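Local coordinates for cysteine synthase (Helicobacter pylori, PDB 6AHI), which catalyses the pyridoxal 5'-phosphate-dependent synthesis of L-cysteine from O-acetyl-L-serine and sulfide, and also has cystathionine beta-synthase activity, at residues A[74-79]-A[297-302]; A[102-107]-A[292-297]. All blocks are in the same frame, centred on the assembly; numbering follows the deposited sequence.

Contact 1. Residues A[74-79]-A[297-302]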
# COMPACT_ATOMS: atom_id res chain seq x y z
N ALA A 74 -16.72 7.00 7.26
CA ALA A 74 -16.11 7.97 6.37
C ALA A 74 -14.94 7.32 5.62
O ALA A 74 -14.22 8.01 4.90
CB ALA A 74 -15.69 9.21 7.14
N GLY A 75 -14.75 5.99 5.76
CA GLY A 75 -14.03 5.25 4.72
C GLY A 75 -13.32 4.00 5.21
O GLY A 75 -13.61 2.88 4.70
N ASN A 76 -12.35 4.17 6.12
CA ASN A 76 -11.35 3.11 6.39
C ASN A 76 -12.01 1.91 7.07
O ASN A 76 -11.64 0.77 6.81
CB ASN A 76 -10.13 3.60 7.18
CG ASN A 76 -9.18 4.42 6.33
OD1 ASN A 76 -9.04 4.16 5.14
ND2 ASN A 76 -8.55 5.43 6.92
N THR A 77 -12.97 2.16 7.96
CA THR A 77 -13.62 1.05 8.64
C THR A 77 -14.39 0.20 7.61
O THR A 77 -14.42 -1.01 7.73
CB THR A 77 -14.50 1.55 9.81
OG1 THR A 77 -13.63 2.06 10.83
CG2 THR A 77 -15.34 0.44 10.39
N GLY A 78 -15.01 0.85 6.62
CA GLY A 78 -15.67 0.16 5.53
C GLY A 78 -14.73 -0.72 4.73
O GLY A 78 -15.05 -1.86 4.43
N ILE A 79 -13.55 -0.20 4.39
CA ILE A 79 -12.57 -0.98 3.65
C ILE A 79 -12.21 -2.22 4.45
O ILE A 79 -12.18 -3.34 3.91
CB ILE A 79 -11.36 -0.11 3.29
CG1 ILE A 79 -11.75 1.00 2.32
CG2 ILE A 79 -10.22 -0.96 2.75
CD1 ILE A 79 -10.67 2.04 2.12
N ASP A 297 -2.14 7.55 -0.43
CA ASP A 297 -2.62 7.35 -1.80
C ASP A 297 -4.08 7.72 -1.96
O ASP A 297 -4.48 8.17 -3.02
CB ASP A 297 -2.49 5.89 -2.24
CG ASP A 297 -1.07 5.38 -2.21
OD1 ASP A 297 -0.41 5.50 -1.12
OD2 ASP A 297 -0.64 4.88 -3.24
N ARG A 298 -4.89 7.52 -0.91
CA ARG A 298 -6.33 7.76 -1.04
C ARG A 298 -6.63 9.27 -0.93
O ARG A 298 -7.78 9.64 -1.02
CB ARG A 298 -7.11 6.98 0.03
CG ARG A 298 -7.30 5.49 -0.23
CD ARG A 298 -6.12 4.62 0.06
NE ARG A 298 -6.38 3.19 -0.11
CZ ARG A 298 -6.68 2.34 0.88
NH1 ARG A 298 -7.03 2.79 2.07
NH2 ARG A 298 -6.64 1.04 0.65
N TYR A 299 -5.62 10.13 -0.81
CA TYR A 299 -5.82 11.54 -0.67
C TYR A 299 -5.10 12.34 -1.76
O TYR A 299 -5.11 13.57 -1.71
CB TYR A 299 -5.38 12.03 0.71
CG TYR A 299 -5.96 11.26 1.86
CD1 TYR A 299 -7.24 11.50 2.34
CD2 TYR A 299 -5.21 10.26 2.47
CE1 TYR A 299 -7.75 10.78 3.40
CE2 TYR A 299 -5.70 9.55 3.55
CZ TYR A 299 -6.98 9.79 4.01
OH TYR A 299 -7.43 9.08 5.09
N LEU A 300 -4.59 11.68 -2.80
CA LEU A 300 -3.85 12.41 -3.84
C LEU A 300 -4.80 13.34 -4.62
O LEU A 300 -4.36 14.40 -5.02
CB LEU A 300 -3.13 11.42 -4.76
CG LEU A 300 -2.01 10.62 -4.07
CD1 LEU A 300 -1.48 9.49 -4.94
CD2 LEU A 300 -0.88 11.55 -3.67
N SER A 301 -6.07 12.97 -4.78
CA SER A 301 -7.06 13.84 -5.48
C SER A 301 -7.36 15.11 -4.67
O SER A 301 -7.91 16.07 -5.19
CB SER A 301 -8.34 13.10 -5.80
OG SER A 301 -8.97 12.64 -4.61
N LYS A 302 -7.03 15.10 -3.38
CA LYS A 302 -7.27 16.23 -2.51
C LYS A 302 -5.99 17.05 -2.30
O LYS A 302 -5.99 17.93 -1.46
CB LYS A 302 -7.81 15.73 -1.17
CG LYS A 302 -9.04 14.85 -1.29
CD LYS A 302 -9.53 14.39 0.07
CE LYS A 302 -11.02 14.08 0.12
NZ LYS A 302 -11.85 15.31 0.05

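Contact 2. Residues A[102-107]-A[292-297]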
# COMPACT_ATOMS: atom_id res chain seq x y z
N THR A 102 -14.18 9.72 -1.93
CA THR A 102 -14.51 8.97 -3.17
C THR A 102 -13.60 7.75 -3.32
O THR A 102 -14.16 6.68 -3.42
CB THR A 102 -14.54 9.87 -4.41
OG1 THR A 102 -15.17 9.13 -5.45
CG2 THR A 102 -13.18 10.31 -4.89
N GLU A 103 -12.28 7.93 -3.32
CA GLU A 103 -11.36 6.83 -3.48
C GLU A 103 -11.71 5.69 -2.52
O GLU A 103 -11.77 4.53 -2.91
CB GLU A 103 -9.92 7.31 -3.25
CG GLU A 103 -9.35 8.16 -4.38
CD GLU A 103 -9.16 9.65 -4.10
OE1 GLU A 103 -10.16 10.39 -4.18
OE2 GLU A 103 -7.99 10.07 -3.83
N LYS A 104 -11.97 6.02 -1.25
CA LYS A 104 -12.25 4.98 -0.27
C LYS A 104 -13.58 4.30 -0.61
O LYS A 104 -13.74 3.10 -0.39
CB LYS A 104 -12.25 5.52 1.16
CG LYS A 104 -10.89 5.94 1.69
CD LYS A 104 -10.98 6.51 3.09
CE LYS A 104 -9.78 7.36 3.48
NZ LYS A 104 -10.07 8.17 4.68
N GLN A 105 -14.55 5.05 -1.13
CA GLN A 105 -15.83 4.45 -1.54
C GLN A 105 -15.64 3.49 -2.73
O GLN A 105 -16.32 2.47 -2.81
CB GLN A 105 -16.87 5.52 -1.89
CG GLN A 105 -17.28 6.35 -0.70
CD GLN A 105 -18.35 7.35 -1.06
OE1 GLN A 105 -19.34 7.04 -1.73
NE2 GLN A 105 -18.14 8.58 -0.61
N GLN A 106 -14.78 3.87 -3.68
CA GLN A 106 -14.46 3.03 -4.84
C GLN A 106 -13.88 1.68 -4.34
O GLN A 106 -14.22 0.63 -4.85
CB GLN A 106 -13.40 3.70 -5.73
CG GLN A 106 -13.85 4.21 -7.09
CD GLN A 106 -12.68 4.18 -8.05
OE1 GLN A 106 -12.27 3.13 -8.54
NE2 GLN A 106 -12.11 5.35 -8.30
N ILE A 107 -13.02 1.75 -3.33
CA ILE A 107 -12.33 0.58 -2.82
C ILE A 107 -13.34 -0.31 -2.09
O ILE A 107 -13.36 -1.50 -2.30
CB ILE A 107 -11.13 0.98 -1.94
CG1 ILE A 107 -10.04 1.65 -2.77
CG2 ILE A 107 -10.60 -0.22 -1.21
CD1 ILE A 107 -8.99 2.30 -1.97
N PHE A 292 0.88 5.58 12.82
CA PHE A 292 0.56 6.15 11.53
C PHE A 292 -0.62 5.38 10.94
O PHE A 292 -0.44 4.28 10.44
CB PHE A 292 1.76 6.09 10.59
CG PHE A 292 2.90 7.01 10.95
CD1 PHE A 292 2.80 7.90 12.00
CD2 PHE A 292 4.08 6.98 10.23
CE1 PHE A 292 3.83 8.75 12.32
CE2 PHE A 292 5.14 7.82 10.56
CZ PHE A 292 5.01 8.72 11.60
N PRO A 293 -1.85 5.93 10.98
CA PRO A 293 -3.04 5.13 10.66
C PRO A 293 -3.26 4.65 9.21
O PRO A 293 -3.73 3.55 9.04
CB PRO A 293 -4.21 6.01 11.14
CG PRO A 293 -3.60 6.92 12.16
CD PRO A 293 -2.22 7.20 11.60
N ASP A 294 -2.94 5.45 8.19
CA ASP A 294 -3.34 5.08 6.83
C ASP A 294 -2.39 5.66 5.78
O ASP A 294 -1.57 6.50 6.08
CB ASP A 294 -4.82 5.42 6.61
CG ASP A 294 -5.16 6.83 6.15
OD1 ASP A 294 -4.36 7.76 6.41
OD2 ASP A 294 -6.29 6.99 5.59
N VAL A 295 -2.59 5.19 4.54
CA VAL A 295 -1.78 5.50 3.38
C VAL A 295 -2.20 6.83 2.76
O VAL A 295 -3.39 7.16 2.74
CB VAL A 295 -1.85 4.39 2.31
CG1 VAL A 295 -1.32 3.08 2.81
CG2 VAL A 295 -3.26 4.21 1.74
N ALA A 296 -1.21 7.53 2.19
CA ALA A 296 -1.43 8.83 1.55
C ALA A 296 -2.23 8.71 0.24
O ALA A 296 -2.88 9.67 -0.15
CB ALA A 296 -0.11 9.51 1.28
N ASP A 297 -2.14 7.55 -0.43
CA ASP A 297 -2.62 7.35 -1.80
C ASP A 297 -4.08 7.72 -1.96
O ASP A 297 -4.48 8.17 -3.02
CB ASP A 297 -2.49 5.89 -2.24
CG ASP A 297 -1.07 5.38 -2.21
OD1 ASP A 297 -0.41 5.50 -1.12
OD2 ASP A 297 -0.64 4.88 -3.24

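Contact 1. Residues A[74-79]-A[297-302]
Arg-298 brings its guanidinium up to the first turn of helix 76-85, where Asn-76 and Ile-79 receive it on the same terminal nitrogen, NH1. Ile-79 makes the closer approach: its CD1 lies 3.7 Å from Arg-298 NH1 and 4.2 Å from Arg-298 CZ, the methyl sitting obliquely to the guanidinium plane. These two side chains arrive from opposite directions. Asn-76 comes instead to the edge of the group, near its plane, with OD1 3.9 Å from NH1 of Arg-298. That is too long for a hydrogen bond, and the buried OD1 has no polar partner in the model. The amide and guanidinium planes are inclined by 37°. A bend at chi2 (79°) turns the arginine chain sharply beyond CG, and its guanidinium end then reaches the CD1 methyl of Ile-79. Tyr-299 touches more distantly, its OH 4.2 Å from ND2 of Asn-76; this hydroxyl is engaged by Asp-294 and Lys-104.

Polar bonds from outside fix both flat groups. In Asn-76, CG lies beside the backbone N (chi1 -75°), and ND2 is shared between Asp-294 and O3 of the pyridoxal-phosphate-modified lysine at position 46, so the rotation of the amide is set by its nitrogen. Arg-298 spends NE on a salt bridge to Asp-297 of the second subunit and NH2 on the carbonyl of Gly-42. The contact is thus mainly van der Waals, between groups held by other partners. Gly-75, at the N-cap, starts the helix just before Asn-76. An asparagine at the head of a helix, reaching O3 of the cofactor, is characteristic of the pyridoxal phosphate site of fold-type II enzymes, here set beside the dimer interface.

Contact 2. Residues A[102-107]-A[292-297]
Lys-104 stretches from helix 102-110 toward Asp-294, the two side chains crossing at about a right angle. Its CB and CG run beside Ile-79, with CG on the side of the backbone N (chi1 -69°); from there the chain is extended, and CD passes by the amide of Asn-76. At CE the first approach to the opposite segment occurs, 4.1 Å from Asp-294 OD2. NZ stands equally far, 4.1 Å from the same OD2, a separation beyond a salt bridge, at which the opposite charges probably still attract. The tip instead hydrogen-bonds to the hydroxyl of Tyr-299, which probably also bonds to Asp-294 OD2, although that spacing is unusually short and little can rest on it.

One residue earlier on the helix, Glu-103 bends at chi2 (109°) and brings OE2 to 4.1 Å from the backbone O of Asp-297, while its OE1 is engaged by Ser-301. Asp-297 turns its own carboxylate away, to Arg-298 of the second subunit. The arrangement spans the interdomain cleft of a fold-type II pyridoxal phosphate enzyme: a helix flanking the four-stranded parallel sheet faces the loop that leaves strand 287-292 of the larger sheet.

How the contacts relate
Both contacts are buried, their centres about 3 Å apart, and contact 2 is nested within the chain loop closed by contact 1. They join the same two parts of the fold: neighbouring helices beside the four-stranded sheet, and consecutive portions of the chain after strand 287-292, with Asp-297 common to both. Contact 1 places a methyl and an amide oxygen against a guanidinium and includes the asparagine that binds the cofactor. Contact 2 is polar, setting long acid and lysine side chains against a carboxylate and a backbone carbonyl. Residues of 297-302 supply hydroxyls to its polar ends, whereas the amide and guanidinium of contact 1 look in part to the cofactor and the second subunit.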